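Local coordinates for protein pectate lyase (Bacillus subtilis, PDB 5AMV) that cleaves polygalacturonate by calcium-dependent elimination, leaving oligosaccharides with an unsaturated uronic acid at the non-reducing end, at residues 248-253 with 280-285; 276-281 with 306-311; 292-297 with 324-329. All blocks are in the same frame, centred on the assembly; numbering follows the deposited sequence. Where two conformers were deposited one is given.

How the contacts relate
All three contacts join successive coils of the right-handed parallel beta-helix of this lyase, each pairing segments 25 to 27 residues apart at their closest ends. The centre of contact 2 is about 10 Å from that of contact 1 and about 11 Å from that of contact 3, while the centres of contacts 1 and 3 are about 19 Å apart. Contacts 1 and 2 share A280 and P281 and both touch the same galacturonate; strand 282-283 of contact 1 neighbours strand 310-312 of contact 2 in one parallel sheet. The segments of contact 3 alternate along the chain with those of contact 2. Contacts 1 and 2 carry glycan-binding residues; contact 3, away from the sugars, joins coils on another face, through strands 287-296 and 317-326.

Contact 1: 248-253 with 280-285; sequences SSIFGS and APRVRF. With ADA (alpha-D-galactopyranuronic acid), chain B.
R284, F251 and R282 carry most of this pairing of strands 247-251 and 282-283, neighbouring coils of the right-handed parallel beta-helix of polysaccharide lyase family 1. The strands run in parallel register: R282 N donates to S249 O, F251 N to R282 O at 2.8 Å, and R284 N to F251 O, so that F251 and R282 each use both backbone polar groups. F251 and V283 share one face of the sheet. There CG of F251, anti to the carbonyl carbon (chi1 -55°), carries the ring to P281, whose CB stands over one ring face, 4.0 Å from the centroid, in a CH-pi contact. M237 and L268 of neighbouring strands also touch F251, placing it in the packed interior. I250 and R282 occupy the other face, side by side, with I250 CD1 3.6 Å from R282 CD. Beyond that point the R282 guanidinium forks onto the carboxylate of galacturonate B: NE donates to O6B at 2.8 Å and NH2 to O6A at 2.9 Å. Two bonds to one flat group restrict its rotation, and F339 adds a cation-pi contact. The extended R284 side chain passes along G252, and NH1 gives a hydrogen bond of 2.8 Å to G252 O, which lies in the guanidinium plane. R284 NE forms a salt bridge with D255; this carboxylate and that of the sugar probably offset the charge of the two neighbouring arginines. S253 O lies over one face of the R284 guanidinium, and R282 NH1 sits 3.3 Å above the opposite face, over its centre.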
loop_
_atom_site.group_PDB
_atom_site.type_symbol
_atom_site.label_atom_id
_atom_site.label_comp_id
_atom_site.label_asym_id
_atom_site.label_seq_id
_atom_site.Cartn_x
_atom_site.Cartn_y
_atom_site.Cartn_z
ATOM N N SER A 248 -1.275 0.605 6.258
ATOM C CA SER A 248 -0.540 -0.146 5.223
ATOM C C SER A 248 -1.243 -0.342 3.891
ATOM O O SER A 248 -0.714 0.020 2.844
ATOM C CB SER A 248 -0.195 -1.524 5.741
ATOM O OG SER A 248 0.413 -2.294 4.728
ATOM N N SER A 249 -2.410 -0.984 3.925
ATOM C CA SER A 249 -3.014 -1.533 2.728
ATOM C C SER A 249 -4.519 -1.389 2.821
ATOM O O SER A 249 -5.157 -2.116 3.582
ATOM C CB SER A 249 -2.647 -3.024 2.580
ATOM O OG SER A 249 -1.230 -3.192 2.445
ATOM N N ILE A 250 -5.083 -0.465 2.041
ATOM C CA ILE A 250 -6.550 -0.318 2.011
ATOM C C ILE A 250 -7.046 -0.796 0.645
ATOM O O ILE A 250 -6.620 -0.261 -0.422
ATOM C CB ILE A 250 -7.064 1.150 2.384
ATOM C CG1 ILE A 250 -8.608 1.205 2.307
ATOM C CG2 ILE A 250 -6.523 2.168 1.485
ATOM C CD1 ILE A 250 -9.263 2.325 3.194
ATOM N N PHE A 251 -7.983 -1.737 0.676
ATOM C CA PHE A 251 -8.530 -2.313 -0.578
ATOM C C PHE A 251 -10.008 -1.972 -0.606
ATOM O O PHE A 251 -10.772 -2.503 0.208
ATOM C CB PHE A 251 -8.360 -3.849 -0.647
ATOM C CG PHE A 251 -6.934 -4.346 -0.477
ATOM C CD1 PHE A 251 -5.851 -3.549 -0.786
ATOM C CD2 PHE A 251 -6.701 -5.660 -0.017
ATOM C CE1 PHE A 251 -4.559 -4.035 -0.655
ATOM C CE2 PHE A 251 -5.385 -6.170 0.091
ATOM C CZ PHE A 251 -4.316 -5.346 -0.207
ATOM N N GLY A 252 -10.385 -1.038 -1.489
ATOM C CA GLY A 252 -11.764 -0.542 -1.547
ATOM C C GLY A 252 -11.827 0.731 -0.746
ATOM O O GLY A 252 -11.797 0.691 0.498
ATOM N N SER A 253 -11.937 1.853 -1.449
ATOM C CA SER A 253 -11.763 3.188 -0.842
ATOM C C SER A 253 -13.053 3.758 -0.249
ATOM O O SER A 253 -13.012 4.762 0.483
ATOM C CB SER A 253 -11.281 4.150 -1.931
ATOM O OG SER A 253 -12.296 4.213 -2.932
ATOM N N ALA A 280 -4.063 -3.916 7.532
ATOM C CA ALA A 280 -3.127 -4.875 6.993
ATOM C C ALA A 280 -3.709 -6.203 6.545
ATOM O O ALA A 280 -3.252 -7.261 6.991
ATOM C CB ALA A 280 -1.965 -5.100 7.977
ATOM N N PRO A 281 -4.748 -6.184 5.660
ATOM C CA PRO A 281 -5.329 -5.032 4.984
ATOM C C PRO A 281 -6.665 -4.602 5.630
ATOM O O PRO A 281 -7.267 -5.389 6.384
ATOM C CB PRO A 281 -5.645 -5.592 3.589
ATOM C CG PRO A 281 -6.090 -6.986 3.883
ATOM C CD PRO A 281 -5.273 -7.459 5.112
ATOM N N ARG A 282 -7.137 -3.413 5.267
ATOM C CA ARG A 282 -8.546 -3.037 5.515
ATOM C C ARG A 282 -9.298 -3.238 4.213
ATOM O O ARG A 282 -8.884 -2.689 3.193
ATOM C CB ARG A 282 -8.656 -1.569 5.902
ATOM C CG ARG A 282 -10.045 -1.156 6.398
ATOM C CD ARG A 282 -10.329 0.281 6.022
ATOM N NE ARG A 282 -11.471 0.830 6.735
ATOM C CZ ARG A 282 -12.754 0.626 6.390
ATOM N NH1 ARG A 282 -13.072 -0.135 5.350
ATOM N NH2 ARG A 282 -13.741 1.206 7.085
ATOM N N VAL A 283 -10.391 -4.012 4.223
ATOM C CA VAL A 283 -11.043 -4.405 2.978
ATOM C C VAL A 283 -12.498 -3.967 2.961
ATOM O O VAL A 283 -13.186 -4.085 3.958
ATOM C CB VAL A 283 -11.003 -5.963 2.825
ATOM C CG1 VAL A 283 -11.738 -6.456 1.544
ATOM C CG2 VAL A 283 -9.519 -6.475 2.804
ATOM N N ARG A 284 -12.929 -3.430 1.831
ATOM C CA ARG A 284 -14.359 -3.361 1.510
ATOM C C ARG A 284 -14.588 -4.260 0.298
ATOM O O ARG A 284 -13.753 -4.295 -0.601
ATOM C CB ARG A 284 -14.790 -1.932 1.188
ATOM C CG ARG A 284 -14.693 -0.941 2.326
ATOM C CD ARG A 284 -14.907 0.458 1.743
ATOM N NE ARG A 284 -15.004 1.479 2.787
ATOM C CZ ARG A 284 -13.982 2.201 3.230
ATOM N NH1 ARG A 284 -12.757 2.064 2.718
ATOM N NH2 ARG A 284 -14.187 3.109 4.177
ATOM N N PHE A 285 -15.701 -5.005 0.308
ATOM C CA PHE A 285 -16.195 -5.734 -0.892
ATOM C C PHE A 285 -15.432 -6.944 -1.374
ATOM O O PHE A 285 -16.037 -7.940 -1.769
ATOM C CB PHE A 285 -16.430 -4.782 -2.088
ATOM C CG PHE A 285 -17.478 -3.723 -1.806
ATOM C CD1 PHE A 285 -18.834 -4.077 -1.715
ATOM C CD2 PHE A 285 -17.107 -2.398 -1.570
ATOM C CE1 PHE A 285 -19.814 -3.095 -1.409
ATOM C CE2 PHE A 285 -18.078 -1.398 -1.255
ATOM C CZ PHE A 285 -19.451 -1.773 -1.183
HETATM C C1 ADA B . -9.105 5.734 10.639
HETATM C C2 ADA B . -9.637 7.034 10.014
HETATM C C3 ADA B . -11.166 7.070 10.080
HETATM C C4 ADA B . -11.774 5.859 9.392
HETATM C C5 ADA B . -11.225 4.595 10.043
HETATM C C6 ADA B . -11.640 3.424 9.180
HETATM O O2 ADA B . -9.155 8.123 10.815
HETATM O O3 ADA B . -11.656 8.243 9.415
HETATM O O4 ADA B . -11.361 5.880 8.010
HETATM O O5 ADA B . -9.769 4.605 10.066
HETATM O O6B ADA B . -10.717 2.700 8.714
HETATM O O6A ADA B . -12.870 3.216 8.923
HETATM O O HOH W 1 -11.159 -0.869 2.902
#

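Contact 2: 276-281 with 306-311; sequences IVQRAP and FSYAWG. With ADA (alpha-D-galactopyranuronic acid), chain B; ADA (alpha-D-galactopyranuronic acid), chain C.
Q278 CB lies over one face of the Y308 ring, 4.1 Å from its centroid, in a CH-pi contact, with the Q278 amide turned 87° to the ring. At the edge of that ring, in its plane, are W310 N and a water 2.6 Å from Y308 OH. Y308 N lies over one face of the F306 ring, toward its rim. The R279 guanidinium meets the same water and galacturonate B at its edge, NH2 donating to O5 at 3.0 Å. The W310 indole turns its edge to A280 O, 3.4 Å from CD1. Y308 CG stands between its backbone N and carbonyl carbon (chi1 71°), a torsion that swings the phenol toward 276-281, where OH touches R279 CG at 3.3 Å. Two donors grip V277 O, S307 N at 2.8 Å on a lone pair and the longer-reaching Y308 N; A280 N bonds to A309 O and G311 N to P281 O. Q278 NE2, also bonded to D246, donates almost straight to O6B of galacturonate C at 2.9 Å. With S307, Q278 and R279, inferred to be an active-site residue, line the glycan-binding cleft of this parallel beta-helix.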
loop_
_atom_site.group_PDB
_atom_site.type_symbol
_atom_site.label_atom_id
_atom_site.label_comp_id
_atom_site.label_asym_id
_atom_site.label_seq_id
_atom_site.Cartn_x
_atom_site.Cartn_y
_atom_site.Cartn_z
ATOM N N ILE A 276 3.542 -1.931 12.038
ATOM C CA ILE A 276 2.487 -1.388 11.231
ATOM C C ILE A 276 1.296 -1.178 12.162
ATOM O O ILE A 276 0.962 -2.034 12.993
ATOM C CB ILE A 276 2.120 -2.390 10.124
ATOM C CG1 ILE A 276 3.305 -2.596 9.131
ATOM C CG2 ILE A 276 0.848 -1.922 9.330
ATOM C CD1 ILE A 276 3.721 -1.258 8.416
ATOM N N VAL A 277 0.696 0.009 12.096
ATOM C CA VAL A 277 -0.385 0.347 13.023
ATOM C C VAL A 277 -1.678 -0.368 12.640
ATOM O O VAL A 277 -2.330 -0.966 13.511
ATOM C CB VAL A 277 -0.652 1.893 13.133
ATOM C CG1 VAL A 277 -1.824 2.156 14.022
ATOM C CG2 VAL A 277 0.575 2.606 13.671
ATOM N N GLN A 278 -2.094 -0.215 11.392
ATOM C CA GLN A 278 -3.436 -0.650 11.020
ATOM C C GLN A 278 -3.565 -0.893 9.523
ATOM O O GLN A 278 -2.644 -0.631 8.750
ATOM C CB GLN A 278 -4.429 0.431 11.473
ATOM C CG GLN A 278 -4.208 1.782 10.776
ATOM C CD GLN A 278 -5.142 2.849 11.311
ATOM O OE1 GLN A 278 -6.346 2.601 11.452
ATOM N NE2 GLN A 278 -4.614 4.044 11.585
ATOM N N ARG A 279 -4.727 -1.441 9.123
ATOM C CA ARG A 279 -5.031 -1.716 7.701
ATOM C C ARG A 279 -4.052 -2.675 7.064
ATOM O O ARG A 279 -3.286 -2.303 6.180
ATOM C CB ARG A 279 -5.160 -0.418 6.857
ATOM C CG ARG A 279 -6.106 0.582 7.520
ATOM C CD ARG A 279 -6.266 1.834 6.688
ATOM N NE ARG A 279 -7.270 2.723 7.256
ATOM C CZ ARG A 279 -7.688 3.859 6.686
ATOM N NH1 ARG A 279 -7.168 4.271 5.524
ATOM N NH2 ARG A 279 -8.634 4.585 7.270
ATOM N N ALA A 280 -4.063 -3.916 7.532
ATOM C CA ALA A 280 -3.127 -4.875 6.993
ATOM C C ALA A 280 -3.709 -6.203 6.545
ATOM O O ALA A 280 -3.252 -7.261 6.991
ATOM C CB ALA A 280 -1.965 -5.100 7.977
ATOM N N PRO A 281 -4.748 -6.184 5.660
ATOM C CA PRO A 281 -5.329 -5.032 4.984
ATOM C C PRO A 281 -6.665 -4.602 5.630
ATOM O O PRO A 281 -7.267 -5.389 6.384
ATOM C CB PRO A 281 -5.645 -5.592 3.589
ATOM C CG PRO A 281 -6.090 -6.986 3.883
ATOM C CD PRO A 281 -5.273 -7.459 5.112
ATOM N N PHE A 306 0.843 -0.996 17.489
ATOM C CA PHE A 306 -0.133 -1.824 16.801
ATOM C C PHE A 306 -1.544 -1.494 17.234
ATOM O O PHE A 306 -1.821 -1.400 18.444
ATOM C CB PHE A 306 0.132 -3.294 17.189
ATOM C CG PHE A 306 -0.822 -4.282 16.541
ATOM C CD1 PHE A 306 -2.004 -4.623 17.192
ATOM C CD2 PHE A 306 -0.509 -4.903 15.316
ATOM C CE1 PHE A 306 -2.920 -5.537 16.606
ATOM C CE2 PHE A 306 -1.402 -5.825 14.746
ATOM C CZ PHE A 306 -2.615 -6.117 15.385
ATOM N N SER A 307 -2.461 -1.380 16.253
ATOM C CA SER A 307 -3.883 -1.206 16.546
ATOM C C SER A 307 -4.657 -2.474 16.128
ATOM O O SER A 307 -5.307 -3.132 16.954
ATOM C CB SER A 307 -4.413 0.040 15.806
ATOM O OG SER A 307 -5.730 0.382 16.179
ATOM N N TYR A 308 -4.595 -2.817 14.848
ATOM C CA TYR A 308 -5.234 -4.043 14.376
ATOM C C TYR A 308 -4.556 -4.534 13.111
ATOM O O TYR A 308 -3.872 -3.743 12.452
ATOM C CB TYR A 308 -6.741 -3.851 14.158
ATOM C CG TYR A 308 -7.133 -2.982 12.955
ATOM C CD1 TYR A 308 -7.254 -3.556 11.683
ATOM C CD2 TYR A 308 -7.403 -1.581 13.099
ATOM C CE1 TYR A 308 -7.613 -2.757 10.558
ATOM C CE2 TYR A 308 -7.771 -0.783 11.986
ATOM C CZ TYR A 308 -7.910 -1.408 10.740
ATOM O OH TYR A 308 -8.315 -0.677 9.628
ATOM N N ALA A 309 -4.753 -5.818 12.773
ATOM C CA ALA A 309 -4.243 -6.359 11.521
ATOM C C ALA A 309 -5.286 -6.279 10.404
ATOM O O ALA A 309 -5.142 -5.489 9.457
ATOM C CB ALA A 309 -3.769 -7.823 11.721
ATOM N N TRP A 310 -6.370 -7.058 10.526
ATOM C CA TRP A 310 -7.388 -7.122 9.456
ATOM C C TRP A 310 -8.550 -6.179 9.713
ATOM O O TRP A 310 -9.097 -6.148 10.810
ATOM C CB TRP A 310 -7.913 -8.554 9.222
ATOM C CG TRP A 310 -6.833 -9.518 9.065
ATOM C CD1 TRP A 310 -5.597 -9.300 8.459
ATOM C CD2 TRP A 310 -6.818 -10.883 9.528
ATOM N NE1 TRP A 310 -4.824 -10.442 8.552
ATOM C CE2 TRP A 310 -5.542 -11.425 9.186
ATOM C CE3 TRP A 310 -7.750 -11.694 10.223
ATOM C CZ2 TRP A 310 -5.170 -12.738 9.496
ATOM C CZ3 TRP A 310 -7.361 -13.030 10.527
ATOM C CH2 TRP A 310 -6.081 -13.518 10.173
ATOM N N GLY A 311 -8.930 -5.401 8.705
ATOM C CA GLY A 311 -10.035 -4.448 8.899
ATOM C C GLY A 311 -11.214 -5.000 8.144
ATOM O O GLY A 311 -11.182 -5.108 6.909
HETATM C C1 ADA B . -9.105 5.734 10.639
HETATM C C2 ADA B . -9.637 7.034 10.014
HETATM C C3 ADA B . -11.166 7.070 10.080
HETATM C C4 ADA B . -11.774 5.859 9.392
HETATM C C5 ADA B . -11.225 4.595 10.043
HETATM C C6 ADA B . -11.640 3.424 9.180
HETATM O O2 ADA B . -9.155 8.123 10.815
HETATM O O3 ADA B . -11.656 8.243 9.415
HETATM O O4 ADA B . -11.361 5.880 8.010
HETATM O O5 ADA B . -9.769 4.605 10.066
HETATM O O6B ADA B . -10.717 2.700 8.714
HETATM O O6A ADA B . -12.870 3.216 8.923
HETATM C C1 ADA C . -9.937 5.664 15.474
HETATM C C2 ADA C . -10.749 4.820 14.489
HETATM C C3 ADA C . -9.793 3.983 13.617
HETATM C C4 ADA C . -8.807 4.894 12.885
HETATM C C5 ADA C . -8.087 5.771 13.931
HETATM C C6 ADA C . -7.062 6.701 13.334
HETATM O O2 ADA C . -11.687 3.984 15.195
HETATM O O3 ADA C . -10.536 3.145 12.723
HETATM O O4 ADA C . -9.517 5.679 11.913
HETATM O O5 ADA C . -9.034 6.512 14.747
HETATM O O6B ADA C . -6.209 6.273 12.492
HETATM O O6A ADA C . -7.108 7.898 13.729
HETATM O O HOH W 2 -1.160 -3.718 11.716
HETATM O O HOH W 3 -8.413 1.869 9.801
HETATM O O HOH W 4 -6.759 2.039 14.403
#

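Contact 3: 292-297 with 324-329; sequences NNYYEG and VIDVPG
Y294 reaches across from strand 294-296 to V324 and D326 of strand 324-326, the two strands running parallel with only 10° between their directions. From CB the side chain leaves with CG anti to the backbone N (chi1 180°), which directs the ring over toward the neighbouring strand. CD1 comes first, 3.5 Å from V324 O and close to V324 CG1; CE1 follows, between that CG1 and D326 OD2, the latter 3.4 Å from CE1, with V324 CB in the ring plane at the edge. At the tip, OH donates to D326 OD2 at 2.7 Å. OD2 is met on its anti side, 22° out of the carboxylate plane, and lies at the edge of the ring, the carboxylate standing nearly upright to it. V389 and K386 of helix 382-392 also touch Y294. A phenylalanine in its place would probably keep the packing on V324 but leave D326 OD2 without this hydroxyl donor. E296, on the same face, turns instead to R272 in a salt bridge, while on the other face Y295 CD1 lies 3.6 Å from I325 CG1, its ring roughly parallel to that of Y273 in the coil before and its OH bonded to W310. Backbone bonds tie the strands: V324 N to N293 O, Y295 N to V324 O, D326 N to Y295 O at 2.7 Å, and G297 N to D326 O at 3.1 Å. Just before the strand, N293 OD1 accepts from N271 N, and N293 N donates to N323 OD1. Asparagines in register on successive coils, linked in this way beside parallel strands, are consistent with the asparagine ladder of pectate lyase beta-helices.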
loop_
_atom_site.group_PDB
_atom_site.type_symbol
_atom_site.label_atom_id
_atom_site.label_comp_id
_atom_site.label_asym_id
_atom_site.label_seq_id
_atom_site.Cartn_x
_atom_site.Cartn_y
_atom_site.Cartn_z
ATOM N N ASN A 292 -0.513 -17.165 5.374
ATOM C CA ASN A 292 0.922 -17.239 5.661
ATOM C C ASN A 292 1.614 -15.872 5.809
ATOM O O ASN A 292 2.779 -15.735 5.419
ATOM C CB ASN A 292 1.697 -18.075 4.597
ATOM C CG ASN A 292 1.388 -19.564 4.627
ATOM O OD1 ASN A 292 1.735 -20.273 3.679
ATOM N ND2 ASN A 292 0.758 -20.054 5.720
ATOM N N ASN A 293 0.914 -14.880 6.365
ATOM C CA ASN A 293 1.535 -13.586 6.643
ATOM C C ASN A 293 1.952 -13.558 8.100
ATOM O O ASN A 293 1.381 -14.276 8.937
ATOM C CB ASN A 293 0.566 -12.445 6.293
ATOM C CG ASN A 293 0.153 -12.457 4.842
ATOM O OD1 ASN A 293 0.936 -12.140 3.935
ATOM N ND2 ASN A 293 -1.073 -12.907 4.582
ATOM N N TYR A 294 2.939 -12.714 8.414
ATOM C CA TYR A 294 3.499 -12.638 9.749
ATOM C C TYR A 294 3.373 -11.174 10.188
ATOM O O TYR A 294 3.825 -10.282 9.460
ATOM C CB TYR A 294 4.959 -13.060 9.779
ATOM C CG TYR A 294 5.515 -12.963 11.172
ATOM C CD1 TYR A 294 4.968 -13.727 12.220
ATOM C CD2 TYR A 294 6.588 -12.112 11.443
ATOM C CE1 TYR A 294 5.454 -13.650 13.481
ATOM C CE2 TYR A 294 7.109 -12.016 12.756
ATOM C CZ TYR A 294 6.527 -12.788 13.766
ATOM O OH TYR A 294 7.034 -12.682 15.032
ATOM N N TYR A 295 2.725 -10.952 11.327
ATOM C CA TYR A 295 2.484 -9.595 11.843
ATOM C C TYR A 295 3.163 -9.518 13.191
ATOM O O TYR A 295 2.994 -10.420 14.056
ATOM C CB TYR A 295 0.954 -9.319 12.019
ATOM C CG TYR A 295 0.109 -9.648 10.799
ATOM C CD1 TYR A 295 -0.191 -10.971 10.492
ATOM C CD2 TYR A 295 -0.358 -8.630 9.950
ATOM C CE1 TYR A 295 -0.961 -11.301 9.363
ATOM C CE2 TYR A 295 -1.117 -8.963 8.796
ATOM C CZ TYR A 295 -1.406 -10.292 8.542
ATOM O OH TYR A 295 -2.144 -10.684 7.436
ATOM N N GLU A 296 3.926 -8.438 13.436
ATOM C CA GLU A 296 4.645 -8.328 14.724
ATOM C C GLU A 296 4.727 -6.871 15.114
ATOM O O GLU A 296 4.935 -6.000 14.265
ATOM C CB GLU A 296 6.062 -8.913 14.655
ATOM C CG GLU A 296 6.855 -8.416 13.406
ATOM C CD GLU A 296 8.335 -8.784 13.464
ATOM O OE1 GLU A 296 8.950 -8.818 14.564
ATOM O OE2 GLU A 296 8.908 -8.963 12.389
ATOM N N GLY A 297 4.550 -6.607 16.402
ATOM C CA GLY A 297 4.573 -5.241 16.901
ATOM C C GLY A 297 4.234 -5.196 18.351
ATOM O O GLY A 297 4.189 -6.234 19.019
ATOM N N VAL A 324 0.113 -15.554 11.303
ATOM C CA VAL A 324 0.732 -15.564 12.649
ATOM C C VAL A 324 0.903 -14.110 13.116
ATOM O O VAL A 324 1.504 -13.314 12.371
ATOM C CB VAL A 324 2.102 -16.265 12.535
ATOM C CG1 VAL A 324 2.881 -16.212 13.916
ATOM C CG2 VAL A 324 1.906 -17.720 12.125
ATOM N N ILE A 325 0.402 -13.778 14.319
ATOM C CA ILE A 325 0.436 -12.425 14.858
ATOM C C ILE A 325 1.171 -12.462 16.190
ATOM O O ILE A 325 0.709 -13.145 17.131
ATOM C CB ILE A 325 -1.018 -11.875 15.037
ATOM C CG1 ILE A 325 -1.740 -11.842 13.674
ATOM C CG2 ILE A 325 -0.999 -10.472 15.628
ATOM C CD1 ILE A 325 -3.251 -11.554 13.835
ATOM N N ASP A 326 2.303 -11.760 16.288
ATOM C CA ASP A 326 3.004 -11.635 17.569
ATOM C C ASP A 326 2.955 -10.196 18.079
ATOM O O ASP A 326 3.803 -9.333 17.719
ATOM C CB ASP A 326 4.439 -12.102 17.444
ATOM C CG ASP A 326 4.549 -13.651 17.362
ATOM O OD1 ASP A 326 3.609 -14.341 17.801
ATOM O OD2 ASP A 326 5.564 -14.121 16.851
ATOM N N VAL A 327 1.971 -9.948 18.939
ATOM C CA VAL A 327 1.768 -8.648 19.586
ATOM C C VAL A 327 1.517 -8.972 21.067
ATOM O O VAL A 327 0.410 -9.304 21.452
ATOM C CB VAL A 327 0.579 -7.864 18.941
ATOM C CG1 VAL A 327 0.340 -6.510 19.653
ATOM C CG2 VAL A 327 0.872 -7.617 17.421
ATOM N N PRO A 328 2.558 -8.875 21.883
ATOM C CA PRO A 328 2.424 -9.333 23.295
ATOM C C PRO A 328 1.247 -8.661 23.990
ATOM O O PRO A 328 1.033 -7.440 23.831
ATOM C CB PRO A 328 3.761 -8.894 23.912
ATOM C CG PRO A 328 4.737 -9.093 22.753
ATOM C CD PRO A 328 3.971 -8.586 21.527
ATOM N N GLY A 329 0.443 -9.449 24.693
ATOM C CA GLY A 329 -0.632 -8.869 25.528
ATOM C C GLY A 329 -1.944 -8.584 24.814
ATOM O O GLY A 329 -2.922 -8.192 25.466
#